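Local atomic coordinates of 33 kDa chaperonin (Thermotoga maritima, PDB entry 1VQ0), a protein that probably acts as a redox-regulated molecular chaperone that keeps heat-unfolded and oxidatively damaged proteins from aggregating irreversibly. Residues T49-R54 with G146-D151; R54-A59 with F93-Y98; A59-P64 with S164-G169; F183-I188 with K202-L207. One frame throughout, in Å; residues are numbered along the deposited sequence.

Interaction 1. Residues T49-R54 with G146-D151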
loop_
_atom_site.group_PDB
_atom_site.type_symbol
_atom_site.label_atom_id
_atom_site.label_comp_id
_atom_site.label_asym_id
_atom_site.label_seq_id
_atom_site.Cartn_x
_atom_site.Cartn_y
_atom_site.Cartn_z
ATOM N N THR A 49 2.322 19.176 18.460
ATOM C CA THR A 49 1.156 19.979 18.009
ATOM C C THR A 49 1.294 20.331 16.516
ATOM O O THR A 49 0.365 20.188 15.732
ATOM C CB THR A 49 1.032 21.262 18.857
ATOM O OG1 THR A 49 0.817 20.941 20.241
ATOM C CG2 THR A 49 -0.210 22.064 18.451
ATOM N N VAL A 50 2.486 20.762 16.104
ATOM C CA VAL A 50 2.654 21.228 14.735
ATOM C C VAL A 50 2.638 20.014 13.778
ATOM O O VAL A 50 2.042 20.055 12.717
ATOM C CB VAL A 50 3.950 22.087 14.619
ATOM C CG1 VAL A 50 4.311 22.387 13.139
ATOM C CG2 VAL A 50 3.784 23.388 15.375
ATOM N N VAL A 51 3.301 18.928 14.180
ATOM C CA VAL A 51 3.396 17.736 13.333
ATOM C C VAL A 51 2.017 17.090 13.119
ATOM O O VAL A 51 1.582 16.875 11.991
ATOM C CB VAL A 51 4.366 16.678 13.944
ATOM C CG1 VAL A 51 4.444 15.433 13.037
ATOM C CG2 VAL A 51 5.759 17.237 14.088
ATOM N N LEU A 52 1.348 16.771 14.218
ATOM C CA LEU A 52 -0.018 16.275 14.160
ATOM C C LEU A 52 -1.007 17.256 13.506
ATOM O O LEU A 52 -1.859 16.841 12.761
ATOM C CB LEU A 52 -0.497 15.829 15.522
ATOM C CG LEU A 52 -1.880 15.124 15.589
ATOM C CD1 LEU A 52 -2.013 13.991 14.567
ATOM C CD2 LEU A 52 -2.216 14.584 16.964
ATOM N N GLY A 53 -0.886 18.545 13.818
ATOM C CA GLY A 53 -1.754 19.560 13.260
ATOM C C GLY A 53 -1.677 19.587 11.737
ATOM O O GLY A 53 -2.682 19.635 11.047
ATOM N N ARG A 54 -0.481 19.523 11.205
ATOM C CA ARG A 54 -0.325 19.547 9.789
ATOM C C ARG A 54 -0.981 18.342 9.136
ATOM O O ARG A 54 -1.602 18.466 8.052
ATOM C CB ARG A 54 1.123 19.543 9.399
ATOM C CG ARG A 54 1.879 20.887 9.574
ATOM C CD ARG A 54 3.207 20.892 8.775
ATOM N NE ARG A 54 4.085 21.969 9.201
ATOM C CZ ARG A 54 5.335 22.133 8.771
ATOM N NH1 ARG A 54 5.851 21.292 7.901
ATOM N NH2 ARG A 54 6.077 23.129 9.219
ATOM N N GLY A 146 9.239 15.248 4.310
ATOM C CA GLY A 146 8.909 15.109 5.755
ATOM C C GLY A 146 8.260 16.328 6.399
ATOM O O GLY A 146 8.101 16.339 7.599
ATOM N N GLU A 147 7.876 17.328 5.583
ATOM C CA GLU A 147 7.120 18.486 5.972
ATOM C C GLU A 147 5.623 18.230 5.916
ATOM O O GLU A 147 4.859 19.118 6.252
ATOM C CB GLU A 147 7.376 19.633 4.953
ATOM C CG GLU A 147 8.816 20.103 4.839
ATOM C CD GLU A 147 9.328 20.734 6.102
ATOM O OE1 GLU A 147 8.528 21.399 6.784
ATOM O OE2 GLU A 147 10.523 20.559 6.410
ATOM N N ILE A 148 5.210 17.072 5.389
ATOM C CA ILE A 148 3.788 16.639 5.282
ATOM C C ILE A 148 3.036 17.169 4.036
ATOM O O ILE A 148 2.514 16.379 3.263
ATOM C CB ILE A 148 2.991 16.835 6.656
ATOM C CG1 ILE A 148 3.749 16.081 7.760
ATOM C CG2 ILE A 148 1.531 16.227 6.599
ATOM C CD1 ILE A 148 3.231 16.264 9.147
ATOM N N ALA A 149 2.977 18.488 3.843
ATOM C CA ALA A 149 2.260 19.061 2.701
ATOM C C ALA A 149 2.750 18.386 1.439
ATOM O O ALA A 149 1.983 17.719 0.720
ATOM C CB ALA A 149 2.428 20.618 2.595
ATOM N N GLU A 150 4.045 18.506 1.231
ATOM C CA GLU A 150 4.652 18.051 -0.037
ATOM C C GLU A 150 4.614 16.533 -0.215
ATOM O O GLU A 150 4.533 16.051 -1.327
ATOM C CB GLU A 150 6.109 18.526 -0.157
ATOM C CG GLU A 150 6.596 18.480 -1.583
ATOM C CD GLU A 150 8.052 18.866 -1.749
ATOM O OE1 GLU A 150 8.670 19.186 -0.716
ATOM O OE2 GLU A 150 8.544 18.804 -2.918
ATOM N N ASP A 151 4.806 15.828 0.895
ATOM C CA ASP A 151 4.688 14.387 0.939
ATOM C C ASP A 151 3.286 13.933 0.457
ATOM O O ASP A 151 3.198 13.030 -0.343
ATOM C CB ASP A 151 4.928 13.887 2.321
ATOM C CG ASP A 151 6.265 14.318 2.893
ATOM O OD1 ASP A 151 7.342 14.078 2.276
ATOM O OD2 ASP A 151 6.281 14.850 4.003
HETATM O O HOH W 1 9.067 23.061 9.394
#

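Interaction 2. Residues R54-A59 with F93-Y98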
loop_
_atom_site.group_PDB
_atom_site.type_symbol
_atom_site.label_atom_id
_atom_site.label_comp_id
_atom_site.label_asym_id
_atom_site.label_seq_id
_atom_site.Cartn_x
_atom_site.Cartn_y
_atom_site.Cartn_z
ATOM N N ARG A 54 -0.481 19.523 11.205
ATOM C CA ARG A 54 -0.325 19.547 9.789
ATOM C C ARG A 54 -0.981 18.342 9.136
ATOM O O ARG A 54 -1.602 18.466 8.052
ATOM C CB ARG A 54 1.123 19.543 9.399
ATOM C CG ARG A 54 1.879 20.887 9.574
ATOM C CD ARG A 54 3.207 20.892 8.775
ATOM N NE ARG A 54 4.085 21.969 9.201
ATOM C CZ ARG A 54 5.335 22.133 8.771
ATOM N NH1 ARG A 54 5.851 21.292 7.901
ATOM N NH2 ARG A 54 6.077 23.129 9.219
ATOM N N ALA A 55 -0.842 17.199 9.812
ATOM C CA ALA A 55 -1.389 15.956 9.353
ATOM C C ALA A 55 -2.944 15.969 9.390
ATOM O O ALA A 55 -3.569 15.588 8.382
ATOM C CB ALA A 55 -0.836 14.803 10.121
ATOM N N LEU A 56 -3.513 16.471 10.515
ATOM C CA LEU A 56 -4.956 16.706 10.669
ATOM C C LEU A 56 -5.483 17.666 9.599
ATOM O O LEU A 56 -6.518 17.435 9.031
ATOM C CB LEU A 56 -5.303 17.271 12.061
ATOM C CG LEU A 56 -5.042 16.348 13.233
ATOM C CD1 LEU A 56 -5.219 17.020 14.628
ATOM C CD2 LEU A 56 -5.983 15.141 13.089
ATOM N N ILE A 57 -4.759 18.743 9.337
ATOM C CA ILE A 57 -5.163 19.685 8.264
ATOM C C ILE A 57 -5.223 18.931 6.915
ATOM O O ILE A 57 -6.220 18.987 6.215
ATOM C CB ILE A 57 -4.215 20.890 8.204
ATOM C CG1 ILE A 57 -4.367 21.718 9.500
ATOM C CG2 ILE A 57 -4.472 21.768 6.969
ATOM C CD1 ILE A 57 -3.151 22.598 9.830
ATOM N N GLY A 58 -4.146 18.221 6.597
ATOM C CA GLY A 58 -4.071 17.335 5.424
ATOM C C GLY A 58 -5.298 16.476 5.267
ATOM O O GLY A 58 -5.976 16.554 4.262
ATOM N N ALA A 59 -5.574 15.649 6.268
ATOM C CA ALA A 59 -6.788 14.835 6.305
ATOM C C ALA A 59 -8.123 15.649 6.079
ATOM O O ALA A 59 -9.008 15.228 5.313
ATOM C CB ALA A 59 -6.824 14.018 7.593
ATOM N N PHE A 93 -17.027 14.964 7.690
ATOM C CA PHE A 93 -16.223 16.148 7.940
ATOM C C PHE A 93 -15.648 16.170 9.367
ATOM O O PHE A 93 -15.416 17.246 9.956
ATOM C CB PHE A 93 -17.040 17.412 7.633
ATOM C CG PHE A 93 -17.404 17.560 6.184
ATOM C CD1 PHE A 93 -16.467 18.005 5.273
ATOM C CD2 PHE A 93 -18.673 17.228 5.728
ATOM C CE1 PHE A 93 -16.789 18.138 3.940
ATOM C CE2 PHE A 93 -19.029 17.366 4.372
ATOM C CZ PHE A 93 -18.071 17.827 3.480
ATOM N N THR A 94 -15.406 14.984 9.944
ATOM C CA THR A 94 -14.717 14.922 11.218
ATOM C C THR A 94 -13.284 14.406 11.075
ATOM O O THR A 94 -12.915 13.825 10.066
ATOM C CB THR A 94 -15.490 14.081 12.281
ATOM O OG1 THR A 94 -15.400 12.682 11.971
ATOM C CG2 THR A 94 -16.979 14.431 12.311
ATOM N N VAL A 95 -12.485 14.643 12.101
ATOM C CA VAL A 95 -11.122 14.159 12.136
ATOM C C VAL A 95 -10.747 13.596 13.521
ATOM O O VAL A 95 -11.358 13.898 14.520
ATOM C CB VAL A 95 -10.053 15.209 11.747
ATOM C CG1 VAL A 95 -10.264 15.681 10.355
ATOM C CG2 VAL A 95 -10.049 16.407 12.695
ATOM N N ARG A 96 -9.714 12.784 13.523
ATOM C CA ARG A 96 -9.063 12.390 14.741
ATOM C C ARG A 96 -7.658 11.937 14.366
ATOM O O ARG A 96 -7.371 11.713 13.209
ATOM C CB ARG A 96 -9.842 11.287 15.457
ATOM C CG ARG A 96 -10.080 10.015 14.601
ATOM C CD ARG A 96 -10.756 8.901 15.390
ATOM N NE ARG A 96 -10.872 7.697 14.609
ATOM C CZ ARG A 96 -11.380 6.552 15.011
ATOM N NH1 ARG A 96 -11.791 6.394 16.273
ATOM N NH2 ARG A 96 -11.423 5.526 14.151
ATOM N N GLY A 97 -6.812 11.790 15.356
ATOM C CA GLY A 97 -5.384 11.630 15.117
ATOM C C GLY A 97 -4.550 11.464 16.369
ATOM O O GLY A 97 -5.043 11.672 17.470
ATOM N N TYR A 98 -3.300 11.058 16.195
ATOM C CA TYR A 98 -2.371 10.796 17.304
ATOM C C TYR A 98 -0.928 10.679 16.762
ATOM O O TYR A 98 -0.712 10.496 15.548
ATOM C CB TYR A 98 -2.763 9.536 18.069
ATOM C CG TYR A 98 -2.638 8.201 17.297
ATOM C CD1 TYR A 98 -3.692 7.696 16.570
ATOM C CD2 TYR A 98 -1.460 7.427 17.366
ATOM C CE1 TYR A 98 -3.581 6.471 15.859
ATOM C CE2 TYR A 98 -1.331 6.202 16.662
ATOM C CZ TYR A 98 -2.407 5.746 15.897
ATOM O OH TYR A 98 -2.346 4.528 15.236
#

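Interaction 3. Residues A59-P64 with S164-G169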
loop_
_atom_site.group_PDB
_atom_site.type_symbol
_atom_site.label_atom_id
_atom_site.label_comp_id
_atom_site.label_asym_id
_atom_site.label_seq_id
_atom_site.Cartn_x
_atom_site.Cartn_y
_atom_site.Cartn_z
ATOM N N ALA A 59 -5.574 15.649 6.268
ATOM C CA ALA A 59 -6.788 14.835 6.305
ATOM C C ALA A 59 -8.123 15.649 6.079
ATOM O O ALA A 59 -9.008 15.228 5.313
ATOM C CB ALA A 59 -6.824 14.018 7.593
ATOM N N ALA A 60 -8.241 16.792 6.745
ATOM C CA ALA A 60 -9.397 17.667 6.598
ATOM C C ALA A 60 -9.574 18.173 5.195
ATOM O O ALA A 60 -10.678 18.258 4.715
ATOM C CB ALA A 60 -9.293 18.833 7.499
ATOM N N LEU A 61 -8.467 18.531 4.555
ATOM C CA LEU A 61 -8.536 19.121 3.218
ATOM C C LEU A 61 -9.130 18.205 2.159
ATOM O O LEU A 61 -9.688 18.693 1.153
ATOM C CB LEU A 61 -7.154 19.636 2.783
ATOM C CG LEU A 61 -6.728 20.946 3.467
ATOM C CD1 LEU A 61 -5.280 21.226 3.172
ATOM C CD2 LEU A 61 -7.517 22.157 3.078
ATOM N N VAL A 62 -9.023 16.883 2.367
ATOM C CA VAL A 62 -9.523 15.897 1.376
ATOM C C VAL A 62 -10.956 15.499 1.705
ATOM O O VAL A 62 -11.599 14.888 0.874
ATOM C CB VAL A 62 -8.643 14.621 1.219
ATOM C CG1 VAL A 62 -7.173 14.987 0.842
ATOM C CG2 VAL A 62 -8.595 13.860 2.504
ATOM N N THR A 63 -11.495 15.885 2.877
ATOM C CA THR A 63 -12.900 15.464 3.233
ATOM C C THR A 63 -13.985 15.678 2.186
ATOM O O THR A 63 -14.866 14.828 2.084
ATOM C CB THR A 63 -13.429 16.053 4.543
ATOM O OG1 THR A 63 -13.194 17.461 4.594
ATOM C CG2 THR A 63 -12.661 15.453 5.769
ATOM N N PRO A 64 -13.987 16.800 1.456
ATOM C CA PRO A 64 -15.100 17.060 0.475
ATOM C C PRO A 64 -15.147 16.049 -0.634
ATOM O O PRO A 64 -16.122 15.976 -1.338
ATOM C CB PRO A 64 -14.725 18.406 -0.135
ATOM C CG PRO A 64 -13.776 18.988 0.845
ATOM C CD PRO A 64 -13.021 17.904 1.473
ATOM N N SER A 164 -1.171 17.920 -7.633
ATOM C CA SER A 164 -1.647 18.541 -6.426
ATOM C C SER A 164 -0.654 19.528 -5.862
ATOM O O SER A 164 0.569 19.390 -6.027
ATOM C CB SER A 164 -1.872 17.444 -5.345
ATOM O OG SER A 164 -2.863 16.448 -5.700
ATOM N N ALA A 165 -1.213 20.504 -5.136
ATOM C CA ALA A 165 -0.468 21.425 -4.267
ATOM C C ALA A 165 -1.210 21.520 -2.969
ATOM O O ALA A 165 -2.429 21.755 -2.962
ATOM C CB ALA A 165 -0.366 22.815 -4.902
ATOM N N PHE A 166 -0.493 21.275 -1.882
ATOM C CA PHE A 166 -0.974 21.497 -0.503
ATOM C C PHE A 166 -0.109 22.552 0.173
ATOM O O PHE A 166 1.110 22.540 0.055
ATOM C CB PHE A 166 -0.934 20.229 0.327
ATOM C CG PHE A 166 -1.993 19.215 0.005
ATOM C CD1 PHE A 166 -1.911 18.429 -1.143
ATOM C CD2 PHE A 166 -3.022 18.985 0.895
ATOM C CE1 PHE A 166 -2.868 17.449 -1.416
ATOM C CE2 PHE A 166 -3.984 18.061 0.618
ATOM C CZ PHE A 166 -3.898 17.254 -0.517
ATOM N N SER A 167 -0.734 23.525 0.812
ATOM C CA SER A 167 -0.006 24.438 1.685
ATOM C C SER A 167 -0.637 24.436 3.039
ATOM O O SER A 167 -1.828 24.658 3.145
ATOM C CB SER A 167 0.025 25.820 1.146
ATOM O OG SER A 167 0.852 26.654 1.963
ATOM N N ILE A 168 0.188 24.181 4.069
ATOM C CA ILE A 168 -0.277 23.849 5.422
ATOM C C ILE A 168 0.601 24.516 6.469
ATOM O O ILE A 168 1.824 24.532 6.334
ATOM C CB ILE A 168 -0.261 22.283 5.659
ATOM C CG1 ILE A 168 -1.210 21.525 4.719
ATOM C CG2 ILE A 168 -0.651 21.974 7.100
ATOM C CD1 ILE A 168 -1.102 20.016 4.827
ATOM N N GLY A 169 -0.019 25.047 7.525
ATOM C CA GLY A 169 0.705 25.793 8.570
ATOM C C GLY A 169 -0.031 25.702 9.889
ATOM O O GLY A 169 -1.276 25.729 9.939
#

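Interaction 4. Residues F183-I188 with K202-L207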
loop_
_atom_site.group_PDB
_atom_site.type_symbol
_atom_site.label_atom_id
_atom_site.label_comp_id
_atom_site.label_asym_id
_atom_site.label_seq_id
_atom_site.Cartn_x
_atom_site.Cartn_y
_atom_site.Cartn_z
ATOM N N PHE A 183 -4.495 24.940 2.466
ATOM C CA PHE A 183 -5.312 24.679 1.275
ATOM C C PHE A 183 -4.729 23.568 0.451
ATOM O O PHE A 183 -3.549 23.207 0.621
ATOM C CB PHE A 183 -5.470 25.943 0.427
ATOM C CG PHE A 183 -4.175 26.527 -0.046
ATOM C CD1 PHE A 183 -3.503 25.989 -1.138
ATOM C CD2 PHE A 183 -3.651 27.667 0.586
ATOM C CE1 PHE A 183 -2.295 26.560 -1.567
ATOM C CE2 PHE A 183 -2.463 28.210 0.210
ATOM C CZ PHE A 183 -1.777 27.675 -0.898
ATOM N N ALA A 184 -5.573 23.053 -0.438
ATOM C CA ALA A 184 -5.241 22.034 -1.440
ATOM C C ALA A 184 -5.813 22.452 -2.786
ATOM O O ALA A 184 -6.988 22.827 -2.889
ATOM C CB ALA A 184 -5.765 20.621 -1.027
ATOM N N VAL A 185 -4.966 22.416 -3.819
ATOM C CA VAL A 185 -5.408 22.602 -5.218
ATOM C C VAL A 185 -4.947 21.367 -6.018
ATOM O O VAL A 185 -3.774 20.987 -5.931
ATOM C CB VAL A 185 -4.887 23.945 -5.841
ATOM C CG1 VAL A 185 -5.438 24.187 -7.239
ATOM C CG2 VAL A 185 -5.291 25.142 -4.984
ATOM N N GLN A 186 -5.893 20.757 -6.756
ATOM C CA GLN A 186 -5.725 19.473 -7.444
ATOM C C GLN A 186 -6.307 19.472 -8.827
ATOM O O GLN A 186 -7.432 19.948 -9.072
ATOM C CB GLN A 186 -6.365 18.352 -6.619
ATOM C CG GLN A 186 -5.776 18.253 -5.199
ATOM C CD GLN A 186 -6.129 16.974 -4.387
ATOM O OE1 GLN A 186 -7.260 16.796 -3.955
ATOM N NE2 GLN A 186 -5.113 16.126 -4.124
ATOM N N ILE A 187 -5.524 18.942 -9.753
ATOM C CA ILE A 187 -5.941 18.854 -11.138
ATOM C C ILE A 187 -6.574 17.503 -11.365
ATOM O O ILE A 187 -5.892 16.484 -11.417
ATOM C CB ILE A 187 -4.782 19.113 -12.097
ATOM C CG1 ILE A 187 -4.318 20.567 -11.925
ATOM C CG2 ILE A 187 -5.251 18.897 -13.487
ATOM C CD1 ILE A 187 -2.993 20.964 -12.666
ATOM N N ILE A 188 -7.895 17.496 -11.462
ATOM C CA ILE A 188 -8.606 16.234 -11.598
ATOM C C ILE A 188 -8.858 15.902 -13.069
ATOM O O ILE A 188 -9.297 14.809 -13.371
ATOM C CB ILE A 188 -9.919 16.205 -10.765
ATOM C CG1 ILE A 188 -10.772 17.449 -11.073
ATOM C CG2 ILE A 188 -9.563 16.043 -9.263
ATOM C CD1 ILE A 188 -12.257 17.344 -10.630
ATOM N N LYS A 202 2.449 29.261 -10.422
ATOM C CA LYS A 202 3.145 30.521 -10.129
ATOM C C LYS A 202 2.519 31.293 -8.982
ATOM O O LYS A 202 3.227 31.797 -8.113
ATOM C CB LYS A 202 3.206 31.417 -11.374
ATOM C CG LYS A 202 4.146 32.640 -11.193
ATOM C CD LYS A 202 4.294 33.492 -12.434
ATOM C CE LYS A 202 5.224 34.698 -12.170
ATOM N NZ LYS A 202 5.558 35.527 -13.405
ATOM N N ASN A 203 1.189 31.398 -9.017
ATOM C CA ASN A 203 0.403 32.051 -7.979
ATOM C C ASN A 203 0.560 31.394 -6.597
ATOM O O ASN A 203 0.736 32.085 -5.594
ATOM C CB ASN A 203 -1.093 32.105 -8.386
ATOM C CG ASN A 203 -1.360 33.082 -9.545
ATOM O OD1 ASN A 203 -0.473 33.821 -9.942
ATOM N ND2 ASN A 203 -2.586 33.069 -10.086
ATOM N N ILE A 204 0.518 30.074 -6.534
ATOM C CA ILE A 204 0.723 29.386 -5.259
ATOM C C ILE A 204 2.173 29.577 -4.748
ATOM O O ILE A 204 2.403 29.897 -3.571
ATOM C CB ILE A 204 0.396 27.883 -5.375
ATOM C CG1 ILE A 204 -1.089 27.675 -5.614
ATOM C CG2 ILE A 204 0.860 27.098 -4.086
ATOM C CD1 ILE A 204 -1.464 26.211 -6.016
ATOM N N LYS A 205 3.142 29.364 -5.627
ATOM C CA LYS A 205 4.553 29.524 -5.260
ATOM C C LYS A 205 4.820 30.932 -4.709
ATOM O O LYS A 205 5.677 31.115 -3.841
ATOM C CB LYS A 205 5.474 29.244 -6.463
ATOM C CG LYS A 205 6.966 29.064 -6.105
ATOM C CD LYS A 205 7.878 29.451 -7.292
ATOM C CE LYS A 205 9.375 29.158 -7.030
ATOM N NZ LYS A 205 10.263 29.805 -8.104
ATOM N N ASN A 206 4.088 31.917 -5.212
ATOM C CA ASN A 206 4.266 33.276 -4.764
ATOM C C ASN A 206 3.666 33.582 -3.404
ATOM O O ASN A 206 3.929 34.643 -2.854
ATOM C CB ASN A 206 3.644 34.233 -5.775
ATOM C CG ASN A 206 4.608 34.634 -6.890
ATOM O OD1 ASN A 206 5.748 34.182 -6.941
ATOM N ND2 ASN A 206 4.129 35.499 -7.803
ATOM N N LEU A 207 2.818 32.696 -2.883
ATOM C CA LEU A 207 2.106 32.995 -1.632
ATOM C C LEU A 207 3.069 32.953 -0.449
ATOM O O LEU A 207 4.060 32.216 -0.474
ATOM C CB LEU A 207 0.934 32.025 -1.396
ATOM C CG LEU A 207 -0.343 32.215 -2.230
ATOM C CD1 LEU A 207 -1.376 31.117 -1.942
ATOM C CD2 LEU A 207 -0.969 33.607 -1.956
#

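Interaction 1. Residues T49-R54 with G146-D151
E147 holds the R54 guanidinium through two acceptors on one nitrogen. NH1 of R54 lies 2.9 Å from E147 OE1 in a nearly straight salt bridge (N-H...O 170°); the oxygen lies in the guanidinium plane, but is met on its anti side and from somewhat out of the carboxylate plane. R54 NH1 also gives a more bent bond (153°) to the backbone O of E147, at 2.9 Å. A water links the two side chains a second time, accepting from R54 NH2 and donating to E147 OE1. With a leucine in place of R54, the E147 carboxylate would probably lose its charged mate and its carbonyl O a donor, setting the E147 side chain free to turn. Next along, I148 points at the helix: CG1 stands anti to the carbonyl carbon (chi1 -56°), which brings CD1 to 3.9 Å from R54 CB and 4.2 Å from V51 CG1. D151 braces the turn behind these two residues, its OD1 taking G146 N at 3.0 Å and its OD2 taking I148 N at 2.8 Å. That last bond, between the third helical residue and the N-cap I148, is one half of a capping box, marking the start of helix 149-160.

Interaction 2. Residues R54-A59 with F93-Y98
The helical turn that lowers L56 onto R96 and G97 carries the backbone bond from A59 N to A55 O, 2.9 Å. Across the contact the interaction is apolar and narrow. The short axes of helix 54-59 and strand 94-98 approach to 8.7 Å and run roughly antiparallel, 149° between their directions. A single methyl does most of the touching: CD2 of L56 sits 3.7 Å from R96 O, 4.1 Å from G97 CA and 4.3 Å from V95 CG2, thus resting on the main chain of the strand with the valine methyl beside it. The first torsion helps, for with CG anti to the carbonyl carbon (chi1 -65°) the end of the leucine comes nearer the strand than its CB direction alone would suggest. At G97 a CB would lie 2.8 Å from L56 CD2, a clash, which is consistent with glycine there. R96 sends its side chain to the other face of the sheet, where it bonds to Q88, pairs with D244 and makes a cation-pi contact with W277; the R96 side chain comes to about 5 Å from the bound zinc ion. The strand therefore separates helix 46-62 from the zinc-binding region. Strand 94-99 lies between strands 84-90 and 235-241. L56 also packs on A87 of strand 84-90 and on A38 of helix 32-42, whose V34 touches V95, while I57 turns from strand 94-99 to I168 and V170 of strand 164-173.

Interaction 3. Residues A59-P64 with S164-G169
The backbones stay well apart, the nearest CA atoms, those of L61 and F166, being 8.8 Å from each other, so side chains alone bridge helix and strand. The side chains of L61 and F166 run antiparallel and overlap: L61 CD1 reaches F166 CD2 at 3.9 Å, approaching the ring obliquely, while L61 CB lies 4.1 Å from F166 CE2. V62 CG1 lies at the edge of the F166 ring, near its plane, 4.2 Å from F166 CZ. The ring thus meets two consecutive residues. This reach follows from F166 having CG anti to the carbonyl carbon (chi1 -74°), on a CB that already heads for the helix. L61 CD1 also meets I168 CG1 at 4.4 Å, so the leucine spans two strand residues that face the same way. This is a helix-on-sheet contact, the C-terminal part of helix 46-62 packing on the strand that is outermost, within this chain, in the large mixed sheet. Just past V62 the chain tightens into a 3-10 segment, where A60 O accepts both T63 N at 3.1 Å and T63 OG1 at 2.6 Å, the hydroxyl in the carbonyl plane. Around this contact, helix 149-160 brings A149 and L152 to F166 and F156 to V62. Strand 176-187, paired with strand 164-173, adds A184 and Q186 beside the F166 ring, and S27 of strand 24-30 bonds to L61 O.

Interaction 4. Residues F183-I188 with K202-L207
F183 and I204 lie alongside each other with their side chains running in opposite directions, the isoleucine CG2 meeting the phenyl ring at its edge, 4.1 Å from CE1. L207 comes in at a slant: its side chain crosses that of F183 obliquely, and CD1 of L207 stands 3.6 Å from F183 CZ and 3.8 Å from F183 CE2. The far end of the ring is therefore shared between a residue of helix 194-205 and L207, which follows it. F183 gets there from a first torsion that sets CG between the backbone N and the carbonyl carbon (chi1 59°). I204 splits its work between two branches. CG2 takes the ring, while CG1, anti to the carbonyl carbon (chi1 -67°), carries I204 CD1 to 4.1 Å from V185 CG2; these two side chains also overlap while pointing opposite ways. The alternation of the strand decides which residues take part. F183 and V185 point to helix 194-205, whereas A184 points away and lies against F166 of strand 164-173. The helix that follows strand 176-187 in the chain thus folds back over one face of the large mixed sheet. An alanine in place of F183 would probably open a gap beside I204 and L207, with neither I204 CG2 nor L207 CD1 keeping its aromatic neighbour. L207 N bonds to I204 O at 2.9 Å, which ties the two residues together through the backbone. Helix 219-227 closes the contact on a further side, its I226 touching F183, I204 and L207, and its F227 touching V185.

Interactions 1, 2 and 3 are spaced along helix 46-62, their centres 10 to 11 Å apart; interactions 1 and 2 share R54, and 2 and 3 share A59. Along the chain, interaction 2 is nested within the loop closed by interaction 1, while interaction 3 crosses both. Interaction 4 comes later in the sequence, its centre about 17 Å from that of interaction 1 and 20 Å from that of interaction 2, but 11 Å from that of interaction 3, which it touches: A165 N lies 2.7 Å from V185 O. The ten-stranded sheet is common to interactions 2, 3 and 4. Helix 46-62 thus joins sequence-distant strands and helix 149-160 into one body, with interaction 4 at its side.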